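Long-range contact in chromosomal replication initiator protein DnaA (Thermotoga maritima, PDB 2Z4S), which binds the bacterial replication origin in its ATP form to start chromosome replication, assembling there as a right-handed spiral filament: residues F107-A119 with A258-I271. Numbering follows the deposited sequence.
Sequences FVVGPGNSFAYHA and AKLEPPDEETRKSI. With ADP (adenosine-5'-diphosphate), chain C.
V108 and I271 meet where their two segments close on the adenine of ADP: V108 CB lies 3.6 Å from I271 CG1, while I271 CG2 rests against the purine, 3.6 Å from ADP N3. The backbone of V108 reads the base with two bonds, its N giving to ADP N1 at 2.8 Å (N-H...N 161°) and its O accepting from ADP N6 at 2.9 Å (169°), a nearly straight pair that fits adenine. From the other direction comes F107, whose ring carries ADP N6 over the centre of one face. With CG anti to the backbone N (chi1 -162°), its CZ also reaches toward L260 CD2. Replacing this ring with an alanine is likely to open a gap over the adenine amino group and take an apolar neighbour from L260 CD2.

Beyond the base, L260 CD2 packs 3.4 Å from both N113 CB and A116 CB, and A258 CB packs 3.7 Å from A116 CA and also meets F115 CD2. One backbone hydrogen bond ties the two loops, E261 N to G112 O at 2.9 Å. T267 CG2 lies 3.7 Å from V109 O and also meets G110; D264, the N-cap residue of helix 265-279, accepts from T267 N and so secures that helix start.

The linker 258-264 thus joins the P-loop nucleotide-binding core to the helical lid of the AAA+ domain: backbone hydrogen bonds link A258 and L260 with Y136 of strand 133-136, L260 also touches K143 and L146 of helix 143-157, and I271 leans on L299 of helix 299-315.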
ATOM      1  N   PHE A 107      -0.364   7.842   9.160  1.00 44.71           N
ATOM      2  CA  PHE A 107      -1.621   7.212   8.820  1.00 43.93           C
ATOM      3  C   PHE A 107      -2.690   7.636   9.802  1.00 43.66           C
ATOM      4  O   PHE A 107      -2.642   7.315  10.981  1.00 43.19           O
ATOM      5  CB  PHE A 107      -1.485   5.683   8.821  1.00 44.24           C
ATOM      6  CG  PHE A 107      -2.596   4.971   8.083  1.00 41.83           C
ATOM      7  CD1 PHE A 107      -2.468   4.666   6.733  1.00 42.01           C
ATOM      8  CD2 PHE A 107      -3.777   4.639   8.732  1.00 41.08           C
ATOM      9  CE1 PHE A 107      -3.497   4.047   6.047  1.00 41.22           C
ATOM     10  CE2 PHE A 107      -4.807   4.022   8.057  1.00 40.62           C
ATOM     11  CZ  PHE A 107      -4.670   3.725   6.711  1.00 41.71           C
ATOM     12  N   VAL A 108      -3.650   8.381   9.288  1.00 54.21           N
ATOM     13  CA  VAL A 108      -4.777   8.863  10.060  1.00 54.42           C
ATOM     14  C   VAL A 108      -5.808   7.735  10.149  1.00 55.13           C
ATOM     15  O   VAL A 108      -6.246   7.206   9.125  1.00 55.24           O
ATOM     16  CB  VAL A 108      -5.398  10.078   9.348  1.00 43.50           C
ATOM     17  CG1 VAL A 108      -6.730  10.435   9.963  1.00 41.02           C
ATOM     18  CG2 VAL A 108      -4.427  11.238   9.400  1.00 42.42           C
ATOM     19  N   VAL A 109      -6.198   7.363  11.365  1.00 49.83           N
ATOM     20  CA  VAL A 109      -7.183   6.298  11.537  1.00 49.37           C
ATOM     21  C   VAL A 109      -8.624   6.809  11.500  1.00 50.11           C
ATOM     22  O   VAL A 109      -8.893   7.972  11.778  1.00 50.14           O
ATOM     23  CB  VAL A 109      -6.957   5.546  12.843  1.00 35.81           C
ATOM     24  CG1 VAL A 109      -7.946   4.415  12.959  1.00 35.16           C
ATOM     25  CG2 VAL A 109      -5.544   5.017  12.878  1.00 36.40           C
ATOM     26  N   GLY A 110      -9.542   5.924  11.135  1.00 51.37           N
ATOM     27  CA  GLY A 110     -10.942   6.281  11.045  1.00 52.40           C
ATOM     28  C   GLY A 110     -11.767   5.017  10.946  1.00 54.28           C
ATOM     29  O   GLY A 110     -11.220   3.937  10.714  1.00 54.27           O
ATOM     30  N   PRO A 111     -13.091   5.111  11.104  1.00 65.39           N
ATOM     31  CA  PRO A 111     -13.932   3.912  11.024  1.00 66.11           C
ATOM     32  C   PRO A 111     -13.629   2.995   9.838  1.00 66.45           C
ATOM     33  O   PRO A 111     -13.590   1.771   9.985  1.00 67.54           O
ATOM     34  CB  PRO A 111     -15.344   4.486  10.971  1.00 54.89           C
ATOM     35  CG  PRO A 111     -15.134   5.849  10.341  1.00 55.80           C
ATOM     36  CD  PRO A 111     -13.905   6.335  11.041  1.00 54.48           C
ATOM     37  N   GLY A 112     -13.386   3.592   8.674  1.00 59.24           N
ATOM     38  CA  GLY A 112     -13.122   2.818   7.475  1.00 58.18           C
ATOM     39  C   GLY A 112     -11.758   2.171   7.287  1.00 57.83           C
ATOM     40  O   GLY A 112     -11.608   1.338   6.398  1.00 57.30           O
ATOM     41  N   ASN A 113     -10.758   2.533   8.085  1.00 49.48           N
ATOM     42  CA  ASN A 113      -9.452   1.917   7.908  1.00 48.66           C
ATOM     43  C   ASN A 113      -8.775   1.532   9.206  1.00 49.00           C
ATOM     44  O   ASN A 113      -7.597   1.204   9.209  1.00 49.54           O
ATOM     45  CB  ASN A 113      -8.532   2.848   7.139  1.00 56.14           C
ATOM     46  CG  ASN A 113      -8.182   4.093   7.920  1.00 57.96           C
ATOM     47  OD1 ASN A 113      -7.490   4.975   7.422  1.00 60.61           O
ATOM     48  ND2 ASN A 113      -8.657   4.173   9.151  1.00 58.05           N
ATOM     49  N   SER A 114      -9.512   1.573  10.310  1.00 55.37           N
ATOM     50  CA  SER A 114      -8.945   1.231  11.611  1.00 53.91           C
ATOM     51  C   SER A 114      -8.481  -0.217  11.744  1.00 52.01           C
ATOM     52  O   SER A 114      -7.317  -0.474  12.060  1.00 50.30           O
ATOM     53  CB  SER A 114      -9.949   1.544  12.728  1.00 60.93           C
ATOM     54  OG  SER A 114      -9.492   1.060  13.988  1.00 61.59           O
ATOM     55  N   PHE A 115      -9.378  -1.168  11.509  1.00 47.09           N
ATOM     56  CA  PHE A 115      -8.985  -2.555  11.659  1.00 47.30           C
ATOM     57  C   PHE A 115      -7.770  -2.874  10.827  1.00 48.50           C
ATOM     58  O   PHE A 115      -6.840  -3.536  11.304  1.00 48.36           O
ATOM     59  CB  PHE A 115     -10.113  -3.510  11.300  1.00 47.38           C
ATOM     60  CG  PHE A 115      -9.760  -4.937  11.546  1.00 49.85           C
ATOM     61  CD1 PHE A 115      -9.202  -5.319  12.760  1.00 51.35           C
ATOM     62  CD2 PHE A 115      -9.925  -5.895  10.556  1.00 53.41           C
ATOM     63  CE1 PHE A 115      -8.805  -6.628  12.986  1.00 52.80           C
ATOM     64  CE2 PHE A 115      -9.530  -7.217  10.769  1.00 53.95           C
ATOM     65  CZ  PHE A 115      -8.967  -7.579  11.988  1.00 54.22           C
ATOM     66  N   ALA A 116      -7.773  -2.402   9.582  1.00 49.08           N
ATOM     67  CA  ALA A 116      -6.645  -2.630   8.691  1.00 48.84           C
ATOM     68  C   ALA A 116      -5.387  -2.090   9.368  1.00 49.19           C
ATOM     69  O   ALA A 116      -4.372  -2.785   9.505  1.00 48.91           O
ATOM     70  CB  ALA A 116      -6.881  -1.927   7.380  1.00 48.22           C
ATOM     71  N   TYR A 117      -5.477  -0.842   9.808  1.00 53.61           N
ATOM     72  CA  TYR A 117      -4.378  -0.166  10.483  1.00 54.23           C
ATOM     73  C   TYR A 117      -3.806  -0.982  11.648  1.00 55.75           C
ATOM     74  O   TYR A 117      -2.589  -1.134  11.777  1.00 55.73           O
ATOM     75  CB  TYR A 117      -4.859   1.194  11.001  1.00 48.00           C
ATOM     76  CG  TYR A 117      -3.850   1.916  11.853  1.00 46.00           C
ATOM     77  CD1 TYR A 117      -2.820   2.653  11.277  1.00 44.81           C
ATOM     78  CD2 TYR A 117      -3.900   1.822  13.243  1.00 45.46           C
ATOM     79  CE1 TYR A 117      -1.863   3.277  12.064  1.00 46.32           C
ATOM     80  CE2 TYR A 117      -2.954   2.436  14.038  1.00 45.44           C
ATOM     81  CZ  TYR A 117      -1.936   3.163  13.448  1.00 47.08           C
ATOM     82  OH  TYR A 117      -0.992   3.770  14.247  1.00 46.33           O
ATOM     83  N   HIS A 118      -4.685  -1.505  12.497  1.00 56.91           N
ATOM     84  CA  HIS A 118      -4.232  -2.266  13.649  1.00 57.87           C
ATOM     85  C   HIS A 118      -3.650  -3.609  13.275  1.00 57.88           C
ATOM     86  O   HIS A 118      -2.662  -4.050  13.874  1.00 57.86           O
ATOM     87  CB  HIS A 118      -5.375  -2.439  14.644  1.00 56.93           C
ATOM     88  CG  HIS A 118      -5.782  -1.160  15.309  1.00 57.63           C
ATOM     89  ND1 HIS A 118      -5.035  -0.574  16.308  1.00 57.24           N
ATOM     90  CD2 HIS A 118      -6.831  -0.335  15.087  1.00 57.09           C
ATOM     91  CE1 HIS A 118      -5.608   0.559  16.672  1.00 56.66           C
ATOM     92  NE2 HIS A 118      -6.699   0.727  15.946  1.00 56.46           N
ATOM     93  N   ALA A 119      -4.259  -4.262  12.288  1.00 52.17           N
ATOM     94  CA  ALA A 119      -3.763  -5.551  11.830  1.00 51.24           C
ATOM     95  C   ALA A 119      -2.313  -5.333  11.431  1.00 50.79           C
ATOM     96  O   ALA A 119      -1.403  -6.031  11.887  1.00 49.86           O
ATOM     97  CB  ALA A 119      -4.560  -6.018  10.644  1.00 53.06           C
ATOM     98  N   ALA A 258      -7.704  -8.213   6.501  1.00 50.58           N
ATOM     99  CA  ALA A 258      -8.362  -6.928   6.727  1.00 49.43           C
ATOM    100  C   ALA A 258      -8.866  -6.250   5.449  1.00 49.12           C
ATOM    101  O   ALA A 258      -8.393  -6.528   4.353  1.00 49.32           O
ATOM    102  CB  ALA A 258      -7.420  -6.003   7.459  1.00 44.62           C
ATOM    103  N   LYS A 259      -9.832  -5.350   5.603  1.00 74.24           N
ATOM    104  CA  LYS A 259     -10.410  -4.611   4.475  1.00 72.91           C
ATOM    105  C   LYS A 259     -10.421  -3.084   4.694  1.00 73.32           C
ATOM    106  O   LYS A 259     -10.854  -2.599   5.741  1.00 74.68           O
ATOM    107  CB  LYS A 259     -11.844  -5.073   4.231  1.00 45.18           C
ATOM    108  CG  LYS A 259     -12.566  -4.234   3.214  1.00 43.52           C
ATOM    109  CD  LYS A 259     -14.043  -4.530   3.196  1.00 44.47           C
ATOM    110  CE  LYS A 259     -14.732  -3.721   2.120  1.00 44.41           C
ATOM    111  NZ  LYS A 259     -16.211  -3.811   2.203  1.00 46.72           N
ATOM    112  N   LEU A 260      -9.949  -2.329   3.709  1.00 47.88           N
ATOM    113  CA  LEU A 260      -9.951  -0.878   3.801  1.00 45.93           C
ATOM    114  C   LEU A 260     -11.186  -0.359   3.068  1.00 46.53           C
ATOM    115  O   LEU A 260     -11.583  -0.920   2.057  1.00 47.28           O
ATOM    116  CB  LEU A 260      -8.695  -0.303   3.148  1.00 43.07           C
ATOM    117  CG  LEU A 260      -7.364  -0.477   3.885  1.00 44.40           C
ATOM    118  CD1 LEU A 260      -6.210  -0.204   2.960  1.00 44.33           C
ATOM    119  CD2 LEU A 260      -7.291   0.478   5.044  1.00 46.19           C
ATOM    120  N   GLU A 261     -11.821   0.685   3.595  1.00 54.85           N
ATOM    121  CA  GLU A 261     -12.977   1.287   2.927  1.00 54.84           C
ATOM    122  C   GLU A 261     -12.736   2.800   2.901  1.00 54.21           C
ATOM    123  O   GLU A 261     -12.030   3.335   3.756  1.00 54.26           O
ATOM    124  CB  GLU A 261     -14.286   0.930   3.638  1.00 54.29           C
ATOM    125  CG  GLU A 261     -14.605  -0.576   3.608  1.00 56.95           C
ATOM    126  CD  GLU A 261     -16.045  -0.928   4.038  1.00 59.06           C
ATOM    127  OE1 GLU A 261     -16.979  -0.844   3.203  1.00 58.02           O
ATOM    128  OE2 GLU A 261     -16.246  -1.299   5.219  1.00 59.23           O
ATOM    129  N   PRO A 262     -13.304   3.509   1.912  1.00 50.21           N
ATOM    130  CA  PRO A 262     -13.093   4.958   1.836  1.00 50.70           C
ATOM    131  C   PRO A 262     -13.474   5.678   3.129  1.00 51.34           C
ATOM    132  O   PRO A 262     -14.405   5.271   3.828  1.00 50.57           O
ATOM    133  CB  PRO A 262     -13.952   5.363   0.645  1.00 39.78           C
ATOM    134  CG  PRO A 262     -15.091   4.434   0.746  1.00 38.74           C
ATOM    135  CD  PRO A 262     -14.423   3.110   1.047  1.00 39.62           C
ATOM    136  N   PRO A 263     -12.742   6.754   3.471  1.00 51.34           N
ATOM    137  CA  PRO A 263     -13.048   7.491   4.698  1.00 51.76           C
ATOM    138  C   PRO A 263     -14.193   8.471   4.521  1.00 52.22           C
ATOM    139  O   PRO A 263     -14.557   8.809   3.393  1.00 51.15           O
ATOM    140  CB  PRO A 263     -11.721   8.182   5.015  1.00 52.25           C
ATOM    141  CG  PRO A 263     -11.180   8.487   3.663  1.00 50.77           C
ATOM    142  CD  PRO A 263     -11.472   7.222   2.880  1.00 51.31           C
ATOM    143  N   ASP A 264     -14.767   8.905   5.642  1.00 54.90           N
ATOM    144  CA  ASP A 264     -15.852   9.884   5.618  1.00 57.07           C
ATOM    145  C   ASP A 264     -15.241  11.286   5.524  1.00 58.12           C
ATOM    146  O   ASP A 264     -14.013  11.453   5.614  1.00 57.22           O
ATOM    147  CB  ASP A 264     -16.727   9.779   6.876  1.00 60.60           C
ATOM    148  CG  ASP A 264     -15.934   9.941   8.169  1.00 62.83           C
ATOM    149  OD1 ASP A 264     -14.750  10.346   8.110  1.00 63.90           O
ATOM    150  OD2 ASP A 264     -16.507   9.671   9.250  1.00 62.58           O
ATOM    151  N   GLU A 265     -16.089  12.293   5.357  1.00 58.61           N
ATOM    152  CA  GLU A 265     -15.598  13.661   5.228  1.00 59.60           C
ATOM    153  C   GLU A 265     -14.709  14.115   6.383  1.00 59.34           C
ATOM    154  O   GLU A 265     -13.643  14.710   6.164  1.00 57.56           O
ATOM    155  CB  GLU A 265     -16.762  14.628   5.076  1.00 66.81           C
ATOM    156  CG  GLU A 265     -16.312  16.034   4.776  1.00 69.79           C
ATOM    157  CD  GLU A 265     -17.452  17.019   4.814  1.00 72.53           C
ATOM    158  OE1 GLU A 265     -17.171  18.206   5.055  1.00 75.99           O
ATOM    159  OE2 GLU A 265     -18.620  16.620   4.605  1.00 72.56           O
ATOM    160  N   GLU A 266     -15.143  13.841   7.608  1.00 61.52           N
ATOM    161  CA  GLU A 266     -14.355  14.229   8.761  1.00 62.35           C
ATOM    162  C   GLU A 266     -12.958  13.644   8.690  1.00 62.06           C
ATOM    163  O   GLU A 266     -11.965  14.368   8.762  1.00 62.49           O
ATOM    164  CB  GLU A 266     -15.019  13.779  10.051  1.00 72.44           C
ATOM    165  CG  GLU A 266     -14.119  13.956  11.260  1.00 76.76           C
ATOM    166  CD  GLU A 266     -14.860  13.791  12.576  1.00 80.52           C
ATOM    167  OE1 GLU A 266     -14.194  13.730  13.636  1.00 82.76           O
ATOM    168  OE2 GLU A 266     -16.108  13.730  12.552  1.00 81.30           O
ATOM    169  N   THR A 267     -12.885  12.327   8.530  1.00 61.83           N
ATOM    170  CA  THR A 267     -11.598  11.647   8.459  1.00 59.93           C
ATOM    171  C   THR A 267     -10.767  12.115   7.273  1.00 60.42           C
ATOM    172  O   THR A 267      -9.548  12.292   7.377  1.00 59.44           O
ATOM    173  CB  THR A 267     -11.789  10.138   8.378  1.00 45.52           C
ATOM    174  OG1 THR A 267     -12.797   9.754   9.312  1.00 43.55           O
ATOM    175  CG2 THR A 267     -10.503   9.427   8.751  1.00 44.20           C
ATOM    176  N   ARG A 268     -11.426  12.329   6.144  1.00 60.58           N
ATOM    177  CA  ARG A 268     -10.712  12.783   4.967  1.00 61.76           C
ATOM    178  C   ARG A 268      -9.950  14.061   5.301  1.00 62.41           C
ATOM    179  O   ARG A 268      -8.736  14.137   5.098  1.00 61.87           O
ATOM    180  CB  ARG A 268     -11.692  13.046   3.839  1.00 59.36           C
ATOM    181  CG  ARG A 268     -11.164  12.726   2.462  1.00 58.84           C
ATOM    182  CD  ARG A 268     -12.275  12.965   1.485  1.00 58.56           C
ATOM    183  NE  ARG A 268     -13.533  12.597   2.118  1.00 60.23           N
ATOM    184  CZ  ARG A 268     -14.726  12.978   1.689  1.00 61.92           C
ATOM    185  NH1 ARG A 268     -14.831  13.745   0.618  1.00 64.09           N
ATOM    186  NH2 ARG A 268     -15.814  12.598   2.339  1.00 64.15           N
ATOM    187  N   LYS A 269     -10.670  15.051   5.830  1.00 57.73           N
ATOM    188  CA  LYS A 269     -10.074  16.337   6.189  1.00 58.14           C
ATOM    189  C   LYS A 269      -8.818  16.198   7.021  1.00 57.11           C
ATOM    190  O   LYS A 269      -7.826  16.877   6.767  1.00 56.29           O
ATOM    191  CB  LYS A 269     -11.091  17.216   6.917  1.00 73.57           C
ATOM    192  CG  LYS A 269     -12.231  17.646   6.003  1.00 76.59           C
ATOM    193  CD  LYS A 269     -13.156  18.687   6.622  1.00 77.39           C
ATOM    194  CE  LYS A 269     -14.362  18.927   5.704  1.00 77.70           C
ATOM    195  NZ  LYS A 269     -15.367  19.896   6.241  1.00 77.24           N
ATOM    196  N   SER A 270      -8.855  15.314   8.010  1.00 54.61           N
ATOM    197  CA  SER A 270      -7.688  15.099   8.852  1.00 54.56           C
ATOM    198  C   SER A 270      -6.574  14.501   7.999  1.00 54.69           C
ATOM    199  O   SER A 270      -5.403  14.817   8.178  1.00 54.44           O
ATOM    200  CB  SER A 270      -8.022  14.151  10.001  1.00 54.23           C
ATOM    201  OG  SER A 270      -9.155  14.600  10.713  1.00 53.68           O
ATOM    202  N   ILE A 271      -6.942  13.630   7.069  1.00 67.91           N
ATOM    203  CA  ILE A 271      -5.942  13.031   6.205  1.00 69.13           C
ATOM    204  C   ILE A 271      -5.353  14.149   5.356  1.00 69.82           C
ATOM    205  O   ILE A 271      -4.136  14.235   5.171  1.00 70.02           O
ATOM    206  CB  ILE A 271      -6.566  11.950   5.294  1.00 68.17           C
ATOM    207  CG1 ILE A 271      -6.968  10.736   6.136  1.00 67.93           C
ATOM    208  CG2 ILE A 271      -5.579  11.543   4.201  1.00 68.09           C
ATOM    209  CD1 ILE A 271      -7.656   9.656   5.346  1.00 66.92           C
TER
HETATM  210  PB  ADP C 501      -3.567   2.334  -2.646  1.00 57.25           P
HETATM  211  O1B ADP C 501      -3.670   1.582  -1.390  1.00 54.06           O
HETATM  212  O2B ADP C 501      -4.856   2.045  -3.527  1.00 58.45           O
HETATM  213  O3B ADP C 501      -2.234   1.907  -3.447  1.00 56.78           O
HETATM  214  PA  ADP C 501      -2.284   4.347  -1.474  1.00 62.09           P
HETATM  215  O1A ADP C 501      -2.262   3.652  -0.174  1.00 59.42           O
HETATM  216  O2A ADP C 501      -0.918   4.016  -2.243  1.00 64.19           O
HETATM  217  O3A ADP C 501      -3.552   3.902  -2.379  1.00 60.64           O
HETATM  218  O5' ADP C 501      -2.434   5.926  -1.314  1.00 65.18           O
HETATM  219  C5' ADP C 501      -1.352   6.302  -0.521  1.00 70.95           C
HETATM  220  C4' ADP C 501      -1.321   7.790  -0.300  1.00 71.86           C
HETATM  221  O4' ADP C 501      -2.542   8.244   0.302  1.00 69.85           O
HETATM  222  C3' ADP C 501      -0.134   8.044   0.611  1.00 73.91           C
HETATM  223  O3' ADP C 501       0.834   8.897  -0.008  1.00 76.98           O
HETATM  224  C2' ADP C 501      -0.714   8.628   1.888  1.00 75.05           C
HETATM  225  O2' ADP C 501      -0.121   9.911   2.177  1.00 80.21           O
HETATM  226  C1' ADP C 501      -2.239   8.728   1.629  1.00 73.47           C
HETATM  227  N9  ADP C 501      -3.034   8.000   2.631  1.00 71.98           N
HETATM  228  C8  ADP C 501      -3.737   6.843   2.450  1.00 72.90           C
HETATM  229  N7  ADP C 501      -4.335   6.499   3.551  1.00 71.56           N
HETATM  230  C5  ADP C 501      -4.055   7.410   4.502  1.00 71.75           C
HETATM  231  C6  ADP C 501      -4.410   7.581   5.863  1.00 72.52           C
HETATM  232  N6  ADP C 501      -5.241   6.673   6.488  1.00 73.33           N
HETATM  233  N1  ADP C 501      -3.925   8.647   6.532  1.00 72.37           N
HETATM  234  C2  ADP C 501      -3.123   9.535   5.942  1.00 72.73           C
HETATM  235  N3  ADP C 501      -2.774   9.410   4.665  1.00 71.04           N
HETATM  236  C4  ADP C 501      -3.209   8.379   3.923  1.00 71.31           C